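PDB 7KSF: Protease/Reverse transcriptase/ribonuclease H from Eastern chimpanzee simian foamy virus, which combines an aspartic protease with an RNA- and DNA-directed DNA polymerase and ribonuclease H, activities thought to process viral proteins and copy the foamy virus genome. Local coordinates for residues Gly22-Cys27 / Ile79-Asp85; Gln190-Thr196 / Tyr263-Thr269. The protein carries 1 engineered substitution. One frame throughout, in Å; residues are numbered along the deposited sequence.

Contact 1. Residues Gly22-Cys27 / Ile79-Asp85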
ATOM      1  N   GLY A  22     -40.370   3.230  -4.670  1.00104.70           N
ATOM      2  CA  GLY A  22     -41.275   3.112  -5.796  1.00108.31           C
ATOM      3  C   GLY A  22     -42.673   2.722  -5.356  1.00112.79           C
ATOM      4  O   GLY A  22     -42.868   2.063  -4.332  1.00112.57           O
ATOM      5  N   ALA A  23     -43.656   3.147  -6.144  1.00114.49           N
ATOM      6  CA  ALA A  23     -45.052   2.860  -5.841  1.00128.42           C
ATOM      7  C   ALA A  23     -45.449   1.426  -6.164  1.00122.11           C
ATOM      8  O   ALA A  23     -46.578   1.032  -5.856  1.00104.98           O
ATOM      9  CB  ALA A  23     -45.964   3.830  -6.597  1.00122.62           C
ATOM     10  N   THR A  24     -44.559   0.646  -6.775  1.00126.63           N
ATOM     11  CA  THR A  24     -44.866  -0.741  -7.086  1.00113.35           C
ATOM     12  C   THR A  24     -45.093  -1.538  -5.802  1.00104.47           C
ATOM     13  O   THR A  24     -44.660  -1.156  -4.710  1.00103.83           O
ATOM     14  CB  THR A  24     -43.739  -1.367  -7.908  1.00102.02           C
ATOM     15  OG1 THR A  24     -42.485  -1.129  -7.260  1.00122.97           O
ATOM     16  CG2 THR A  24     -43.705  -0.767  -9.309  1.00 99.65           C
ATOM     17  N   ILE A  25     -45.789  -2.665  -5.946  1.00 97.01           N
ATOM     18  CA  ILE A  25     -46.210  -3.465  -4.802  1.00 95.09           C
ATOM     19  C   ILE A  25     -45.034  -4.250  -4.242  1.00 93.83           C
ATOM     20  O   ILE A  25     -43.931  -4.232  -4.798  1.00 93.42           O
ATOM     21  CB  ILE A  25     -47.370  -4.403  -5.176  1.00 94.45           C
ATOM     22  CG1 ILE A  25     -46.941  -5.374  -6.275  1.00 92.92           C
ATOM     23  CG2 ILE A  25     -48.586  -3.598  -5.604  1.00 96.04           C
ATOM     24  CD1 ILE A  25     -47.953  -6.463  -6.545  1.00101.45           C
ATOM     25  N   THR A  26     -45.274  -4.954  -3.138  1.00 92.91           N
ATOM     26  CA  THR A  26     -44.200  -5.635  -2.425  1.00 91.39           C
ATOM     27  C   THR A  26     -43.769  -6.893  -3.165  1.00 97.71           C
ATOM     28  O   THR A  26     -44.600  -7.712  -3.567  1.00 95.35           O
ATOM     29  CB  THR A  26     -44.655  -5.983  -1.006  1.00 95.57           C
ATOM     30  OG1 THR A  26     -44.828  -4.778  -0.249  1.00119.73           O
ATOM     31  CG2 THR A  26     -43.628  -6.867  -0.313  1.00 90.81           C
ATOM     32  N   CYS A  27     -42.460  -7.038  -3.351  1.00 96.42           N
ATOM     33  CA  CYS A  27     -41.877  -8.246  -3.914  1.00 87.19           C
ATOM     34  C   CYS A  27     -41.509  -9.217  -2.803  1.00 86.26           C
ATOM     35  O   CYS A  27     -41.220  -8.818  -1.671  1.00 86.26           O
ATOM     36  CB  CYS A  27     -40.639  -7.920  -4.748  1.00 86.14           C
ATOM     37  SG  CYS A  27     -40.957  -6.959  -6.239  1.00 88.44           S
ATOM     38  N   ILE A  79     -36.757  -8.978   0.872  1.00 84.25           N
ATOM     39  CA  ILE A  79     -38.151  -8.608   0.664  1.00 84.77           C
ATOM     40  C   ILE A  79     -38.177  -7.118   0.335  1.00 85.79           C
ATOM     41  O   ILE A  79     -38.042  -6.272   1.222  1.00 86.36           O
ATOM     42  CB  ILE A  79     -39.020  -8.930   1.881  1.00 84.56           C
ATOM     43  CG1 ILE A  79     -39.020 -10.434   2.156  1.00 84.29           C
ATOM     44  CG2 ILE A  79     -40.438  -8.436   1.664  1.00 85.66           C
ATOM     45  CD1 ILE A  79     -39.840 -10.831   3.367  1.00 84.66           C
ATOM     46  N   LEU A  80     -38.339  -6.798  -0.946  1.00 86.01           N
ATOM     47  CA  LEU A  80     -38.529  -5.414  -1.364  1.00 86.89           C
ATOM     48  C   LEU A  80     -39.888  -4.943  -0.863  1.00 88.38           C
ATOM     49  O   LEU A  80     -40.927  -5.373  -1.373  1.00 88.70           O
ATOM     50  CB  LEU A  80     -38.430  -5.296  -2.881  1.00 86.16           C
ATOM     51  CG  LEU A  80     -38.434  -3.878  -3.457  1.00 86.58           C
ATOM     52  CD1 LEU A  80     -37.192  -3.118  -3.020  1.00 86.96           C
ATOM     53  CD2 LEU A  80     -38.538  -3.920  -4.972  1.00 85.97           C
ATOM     54  N   LEU A  81     -39.883  -4.067   0.135  1.00 97.71           N
ATOM     55  CA  LEU A  81     -41.089  -3.720   0.874  1.00 97.82           C
ATOM     56  C   LEU A  81     -41.692  -2.435   0.315  1.00 98.50           C
ATOM     57  O   LEU A  81     -41.045  -1.382   0.333  1.00114.11           O
ATOM     58  CB  LEU A  81     -40.774  -3.560   2.359  1.00 91.42           C
ATOM     59  CG  LEU A  81     -41.965  -3.349   3.290  1.00 92.68           C
ATOM     60  CD1 LEU A  81     -43.016  -4.422   3.053  1.00 92.36           C
ATOM     61  CD2 LEU A  81     -41.492  -3.367   4.731  1.00109.87           C
ATOM     62  N   SER A  82     -42.926  -2.527  -0.168  1.00 93.78           N
ATOM     63  CA  SER A  82     -43.618  -1.341  -0.649  1.00 95.24           C
ATOM     64  C   SER A  82     -43.938  -0.420   0.526  1.00110.26           C
ATOM     65  O   SER A  82     -44.339  -0.892   1.594  1.00 99.72           O
ATOM     66  CB  SER A  82     -44.902  -1.730  -1.385  1.00 95.49           C
ATOM     67  OG  SER A  82     -45.527  -0.599  -1.963  1.00 97.07           O
ATOM     68  N   PRO A  83     -43.770   0.895   0.361  1.00114.31           N
ATOM     69  CA  PRO A  83     -44.000   1.808   1.495  1.00 97.15           C
ATOM     70  C   PRO A  83     -45.448   1.879   1.924  1.00 97.84           C
ATOM     71  O   PRO A  83     -45.734   2.181   3.089  1.00 97.75           O
ATOM     72  CB  PRO A  83     -43.507   3.153   0.954  1.00 98.43           C
ATOM     73  CG  PRO A  83     -43.742   3.058  -0.514  1.00 99.22           C
ATOM     74  CD  PRO A  83     -43.458   1.624  -0.878  1.00112.52           C
ATOM     75  N   THR A  84     -46.377   1.601   1.008  1.00 98.04           N
ATOM     76  CA  THR A  84     -47.797   1.723   1.315  1.00 99.12           C
ATOM     77  C   THR A  84     -48.263   0.635   2.274  1.00 98.38           C
ATOM     78  O   THR A  84     -49.011   0.908   3.219  1.00 99.15           O
ATOM     79  CB  THR A  84     -48.605   1.673   0.022  1.00101.41           C
ATOM     80  OG1 THR A  84     -48.547   2.951  -0.625  1.00104.11           O
ATOM     81  CG2 THR A  84     -50.040   1.298   0.309  1.00103.40           C
ATOM     82  N   ASP A  85     -47.837  -0.611   2.040  1.00106.92           N
ATOM     83  CA  ASP A  85     -48.328  -1.723   2.848  1.00 98.71           C
ATOM     84  C   ASP A  85     -47.979  -1.553   4.319  1.00 97.16           C
ATOM     85  O   ASP A  85     -48.665  -2.101   5.187  1.00 96.78           O
ATOM     86  CB  ASP A  85     -47.761  -3.038   2.321  1.00101.87           C
ATOM     87  CG  ASP A  85     -48.086  -3.265   0.858  1.00 97.08           C
ATOM     88  OD1 ASP A  85     -49.224  -2.949   0.446  1.00 99.50           O
ATOM     89  OD2 ASP A  85     -47.207  -3.758   0.119  1.00107.74           O
TER
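Thr-26 is where the two segments of this retroviral-type aspartic protease fold lock together. Gly-22 fits the glycine of the family's Asp-Ser/Thr-Gly signature, whose aspartate position is held here by Ala-20, probably the engineered residue. From CB, 3.6 Å from Asp-85 OD2, the side chain of Thr-26 forks. Methyl CG2, anti to the backbone N, lies 3.3 Å from Leu-80 O and reaches Ile-79 CG2 at 4.1 Å, the two side chains slanting past each other. Hydroxyl OG1, turned beside the backbone N (chi1 -68°), takes two hydrogen bonds: it accepts from Ser-82 N (2.9 Å, 160° at the hydrogen) and donates to Asp-85 OD2 (2.6 Å), lying nearly on the axis of that carboxylate C-O bond. This buried oxygen is thus held in both roles, pinning the turn at residues 82-85 to the start of strand 26-29. Cys-27 N donates to Leu-80 O, and Cys-27 CB packs on Leu-80 CB at 3.9 Å. Thr-26 also bonds through its backbone to Ile-72 of strand 65-74, which runs parallel to strand 26-29. The loop end is fastened separately: Ser-82 OG donates to Thr-24 O at 2.9 Å, tilted 30° from the carbonyl plane.

Contact 2. Residues Gln190-Thr196 / Tyr263-Thr269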
ATOM      1  N   GLN A 190     -27.233 -19.726  10.837  1.00 91.62           N
ATOM      2  CA  GLN A 190     -27.698 -20.948  10.194  1.00 87.72           C
ATOM      3  C   GLN A 190     -26.661 -22.041  10.397  1.00 83.34           C
ATOM      4  O   GLN A 190     -25.480 -21.847  10.092  1.00 72.75           O
ATOM      5  CB  GLN A 190     -27.956 -20.713   8.700  1.00 79.88           C
ATOM      6  CG  GLN A 190     -28.365 -21.954   7.921  1.00 72.72           C
ATOM      7  CD  GLN A 190     -28.685 -21.657   6.467  1.00 73.04           C
ATOM      8  OE1 GLN A 190     -29.056 -20.538   6.113  1.00 71.33           O
ATOM      9  NE2 GLN A 190     -28.538 -22.664   5.616  1.00 81.17           N
ATOM     10  N   ASN A 191     -27.105 -23.181  10.924  1.00 86.75           N
ATOM     11  CA  ASN A 191     -26.248 -24.350  11.019  1.00 89.36           C
ATOM     12  C   ASN A 191     -25.939 -24.890   9.630  1.00 88.33           C
ATOM     13  O   ASN A 191     -26.637 -24.607   8.651  1.00 74.58           O
ATOM     14  CB  ASN A 191     -26.910 -25.438  11.863  1.00 88.85           C
ATOM     15  CG  ASN A 191     -27.065 -25.036  13.309  1.00 73.70           C
ATOM     16  OD1 ASN A 191     -27.213 -23.858  13.628  1.00 73.35           O
ATOM     17  ND2 ASN A 191     -27.026 -26.021  14.196  1.00 73.29           N
ATOM     18  N   SER A 192     -24.884 -25.689   9.546  1.00 80.89           N
ATOM     19  CA  SER A 192     -24.443 -26.194   8.256  1.00 75.90           C
ATOM     20  C   SER A 192     -23.575 -27.420   8.480  1.00 84.17           C
ATOM     21  O   SER A 192     -23.186 -27.735   9.607  1.00 77.06           O
ATOM     22  CB  SER A 192     -23.684 -25.121   7.473  1.00 75.07           C
ATOM     23  OG  SER A 192     -22.857 -25.698   6.477  1.00 75.49           O
ATOM     24  N   THR A 193     -23.287 -28.111   7.377  1.00 97.49           N
ATOM     25  CA  THR A 193     -22.393 -29.260   7.432  1.00101.67           C
ATOM     26  C   THR A 193     -20.935 -28.822   7.505  1.00102.10           C
ATOM     27  O   THR A 193     -20.154 -29.388   8.276  1.00101.50           O
ATOM     28  CB  THR A 193     -22.619 -30.153   6.210  1.00 98.79           C
ATOM     29  OG1 THR A 193     -24.005 -30.509   6.127  1.00 92.92           O
ATOM     30  CG2 THR A 193     -21.773 -31.415   6.304  1.00 92.70           C
ATOM     31  N   MET A 194     -20.561 -27.812   6.726  1.00 84.98           N
ATOM     32  CA  MET A 194     -19.184 -27.345   6.661  1.00 79.28           C
ATOM     33  C   MET A 194     -18.919 -26.307   7.743  1.00 78.51           C
ATOM     34  O   MET A 194     -19.801 -25.522   8.098  1.00 89.48           O
ATOM     35  CB  MET A 194     -18.887 -26.748   5.285  1.00 78.44           C
ATOM     36  CG  MET A 194     -17.453 -26.282   5.107  1.00 79.53           C
ATOM     37  SD  MET A 194     -16.282 -27.585   5.535  1.00 83.69           S
ATOM     38  CE  MET A 194     -14.716 -26.758   5.268  1.00 82.65           C
ATOM     39  N   ASN A 195     -17.697 -26.312   8.268  1.00 79.99           N
ATOM     40  CA  ASN A 195     -17.245 -25.296   9.203  1.00 79.09           C
ATOM     41  C   ASN A 195     -15.831 -24.882   8.832  1.00 79.57           C
ATOM     42  O   ASN A 195     -15.018 -25.715   8.421  1.00 80.81           O
ATOM     43  CB  ASN A 195     -17.272 -25.798  10.647  1.00 79.90           C
ATOM     44  CG  ASN A 195     -17.123 -24.678  11.650  1.00 78.33           C
ATOM     45  OD1 ASN A 195     -18.114 -24.131  12.131  1.00 76.71           O
ATOM     46  ND2 ASN A 195     -15.883 -24.323  11.970  1.00 80.29           N
ATOM     47  N   THR A 196     -15.539 -23.592   8.988  1.00 81.27           N
ATOM     48  CA  THR A 196     -14.271 -23.010   8.590  1.00 79.43           C
ATOM     49  C   THR A 196     -13.557 -22.406   9.793  1.00 81.78           C
ATOM     50  O   THR A 196     -14.187 -21.715  10.601  1.00 88.99           O
ATOM     51  CB  THR A 196     -14.490 -21.926   7.518  1.00 76.78           C
ATOM     52  OG1 THR A 196     -14.834 -22.542   6.271  1.00 76.79           O
ATOM     53  CG2 THR A 196     -13.239 -21.081   7.328  1.00 76.81           C
ATOM     54  N   TYR A 263     -25.632 -20.851   1.165  1.00 76.20           N
ATOM     55  CA  TYR A 263     -25.295 -20.259   2.456  1.00 75.68           C
ATOM     56  C   TYR A 263     -24.557 -21.247   3.349  1.00 75.06           C
ATOM     57  O   TYR A 263     -23.635 -20.863   4.081  1.00 76.87           O
ATOM     58  CB  TYR A 263     -26.557 -19.751   3.152  1.00 82.79           C
ATOM     59  CG  TYR A 263     -27.193 -18.531   2.516  1.00 70.57           C
ATOM     60  CD1 TYR A 263     -26.545 -17.824   1.510  1.00 70.51           C
ATOM     61  CD2 TYR A 263     -28.438 -18.078   2.935  1.00 70.17           C
ATOM     62  CE1 TYR A 263     -27.123 -16.710   0.932  1.00 70.26           C
ATOM     63  CE2 TYR A 263     -29.022 -16.963   2.365  1.00 70.03           C
ATOM     64  CZ  TYR A 263     -28.362 -16.283   1.362  1.00 70.49           C
ATOM     65  OH  TYR A 263     -28.943 -15.171   0.792  1.00 71.49           O
ATOM     66  N   TRP A 264     -24.937 -22.528   3.299  1.00 72.22           N
ATOM     67  CA  TRP A 264     -24.348 -23.530   4.183  1.00 72.47           C
ATOM     68  C   TRP A 264     -22.861 -23.744   3.921  1.00 77.52           C
ATOM     69  O   TRP A 264     -22.141 -24.168   4.833  1.00 78.29           O
ATOM     70  CB  TRP A 264     -25.094 -24.858   4.037  1.00 77.96           C
ATOM     71  CG  TRP A 264     -24.839 -25.546   2.728  1.00 74.99           C
ATOM     72  CD1 TRP A 264     -25.570 -25.433   1.588  1.00 74.24           C
ATOM     73  CD2 TRP A 264     -23.772 -26.454   2.433  1.00 72.78           C
ATOM     74  NE1 TRP A 264     -25.026 -26.214   0.593  1.00 74.66           N
ATOM     75  CE2 TRP A 264     -23.920 -26.849   1.090  1.00 72.84           C
ATOM     76  CE3 TRP A 264     -22.705 -26.968   3.174  1.00 73.70           C
ATOM     77  CZ2 TRP A 264     -23.042 -27.736   0.474  1.00 72.67           C
ATOM     78  CZ3 TRP A 264     -21.835 -27.847   2.563  1.00 74.28           C
ATOM     79  CH2 TRP A 264     -22.009 -28.223   1.225  1.00 73.36           C
ATOM     80  N   LEU A 265     -22.392 -23.472   2.705  1.00 72.83           N
ATOM     81  CA  LEU A 265     -21.003 -23.763   2.363  1.00 73.10           C
ATOM     82  C   LEU A 265     -20.035 -22.864   3.124  1.00 72.88           C
ATOM     83  O   LEU A 265     -18.955 -23.306   3.529  1.00 73.55           O
ATOM     84  CB  LEU A 265     -20.798 -23.609   0.856  1.00 73.73           C
ATOM     85  CG  LEU A 265     -19.414 -23.999   0.336  1.00 87.03           C
ATOM     86  CD1 LEU A 265     -19.155 -25.471   0.601  1.00 76.67           C
ATOM     87  CD2 LEU A 265     -19.285 -23.682  -1.143  1.00105.49           C
ATOM     88  N   THR A 266     -20.410 -21.601   3.332  1.00 82.32           N
ATOM     89  CA  THR A 266     -19.530 -20.604   3.925  1.00 71.74           C
ATOM     90  C   THR A 266     -19.647 -20.533   5.445  1.00 71.29           C
ATOM     91  O   THR A 266     -19.318 -19.497   6.034  1.00 70.85           O
ATOM     92  CB  THR A 266     -19.826 -19.230   3.321  1.00 70.43           C
ATOM     93  OG1 THR A 266     -21.207 -18.912   3.524  1.00 70.09           O
ATOM     94  CG2 THR A 266     -19.527 -19.218   1.831  1.00 70.27           C
ATOM     95  N   ALA A 267     -20.093 -21.604   6.090  1.00 71.72           N
ATOM     96  CA  ALA A 267     -20.399 -21.536   7.510  1.00 76.82           C
ATOM     97  C   ALA A 267     -19.132 -21.542   8.357  1.00 72.23           C
ATOM     98  O   ALA A 267     -18.103 -22.113   7.983  1.00 74.14           O
ATOM     99  CB  ALA A 267     -21.302 -22.699   7.918  1.00 77.40           C
ATOM    100  N   PHE A 268     -19.228 -20.894   9.516  1.00 91.10           N
ATOM    101  CA  PHE A 268     -18.139 -20.780  10.473  1.00 84.07           C
ATOM    102  C   PHE A 268     -18.733 -20.662  11.872  1.00 73.65           C
ATOM    103  O   PHE A 268     -19.882 -20.246  12.048  1.00 72.97           O
ATOM    104  CB  PHE A 268     -17.240 -19.576  10.168  1.00 72.88           C
ATOM    105  CG  PHE A 268     -17.963 -18.260  10.199  1.00 71.76           C
ATOM    106  CD1 PHE A 268     -18.639 -17.802   9.082  1.00 70.53           C
ATOM    107  CD2 PHE A 268     -17.963 -17.486  11.344  1.00 72.05           C
ATOM    108  CE1 PHE A 268     -19.307 -16.593   9.111  1.00 69.57           C
ATOM    109  CE2 PHE A 268     -18.627 -16.275  11.379  1.00 70.76           C
ATOM    110  CZ  PHE A 268     -19.299 -15.829  10.259  1.00 69.49           C
ATOM    111  N   THR A 269     -17.935 -21.026  12.872  1.00 75.05           N
ATOM    112  CA  THR A 269     -18.371 -21.055  14.262  1.00 75.43           C
ATOM    113  C   THR A 269     -17.727 -19.901  15.021  1.00 86.45           C
ATOM    114  O   THR A 269     -16.497 -19.780  15.049  1.00 91.16           O
ATOM    115  CB  THR A 269     -18.023 -22.388  14.923  1.00 76.70           C
ATOM    116  OG1 THR A 269     -18.702 -23.454  14.248  1.00 92.69           O
ATOM    117  CG2 THR A 269     -18.437 -22.379  16.385  1.00 81.54           C
TER
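Ser-192 lies against the edge of the Trp-264 indole, with OG in the ring plane and 3.5 Å from CE3. The indole swings into that place because CG sits between the backbone N and the carbonyl carbon (chi1 71°). The same OG donates to Trp-264 O; its modelled length is very short, so the exact spacing is doubtful at this resolution. As an acceptor, OG takes the N-H of Met-194 at 3.1 Å with a bent angle of 136°, which makes an ST turn of residues 192-194. Met-194 CB comes obliquely to the indole, 4.2 Å from CZ3; the chain bends at chi2, its end leads away from residues 263-269, and the side chain touches Val-217 of helix 215-218. Ala-267 faces the turn: its methyl CB lies against Ser-192 CB and close to Met-194 O. Farther along, Asn-195 CA makes a CA-H...O contact of 3.5 Å with Ala-267 O. At the other end the extended Gln-190 side chain crosses Tyr-263 at about a right angle, amide and phenol planes 62° apart; Gln-190 OE1 stands at the ring edge, 4.1 Å from Tyr-263 CD2. The two segments join the loop between strands 187-189 and 198-202 to the entry of strand 268-270, probably in the fingers region of the polymerase. If the short Ser-192 OG to Trp-264 O bond holds, one hydroxyl would both close the 192-194 ST turn and tie it to the Trp-264 backbone, with the indole, the Met-194 chain and the Ala-267 methyl packed around it.

How the contacts relate
From the N terminus, the chain runs through strand 14-19 into contact 1, which closes a loop of 51 residues, about half of it strand and none helix, and joins the start of strand 26-29 to the end of strand 79-81 in the protease. Helices 102-112, 117-129 and 171-184 follow before contact 2 opens. Its loop, 66 residues with both helix and strand, ends where the 190-196 loop is joined to the entry of strand 268-270 in the polymerase. The two loops come in series, neither enclosing nor crossing the other. The centres of contacts 1 and 2 lie about 32 Å apart. Tyr-263 of contact 2 nevertheless packs on Glu-77, just before the second segment of contact 1, where protease and polymerase parts meet.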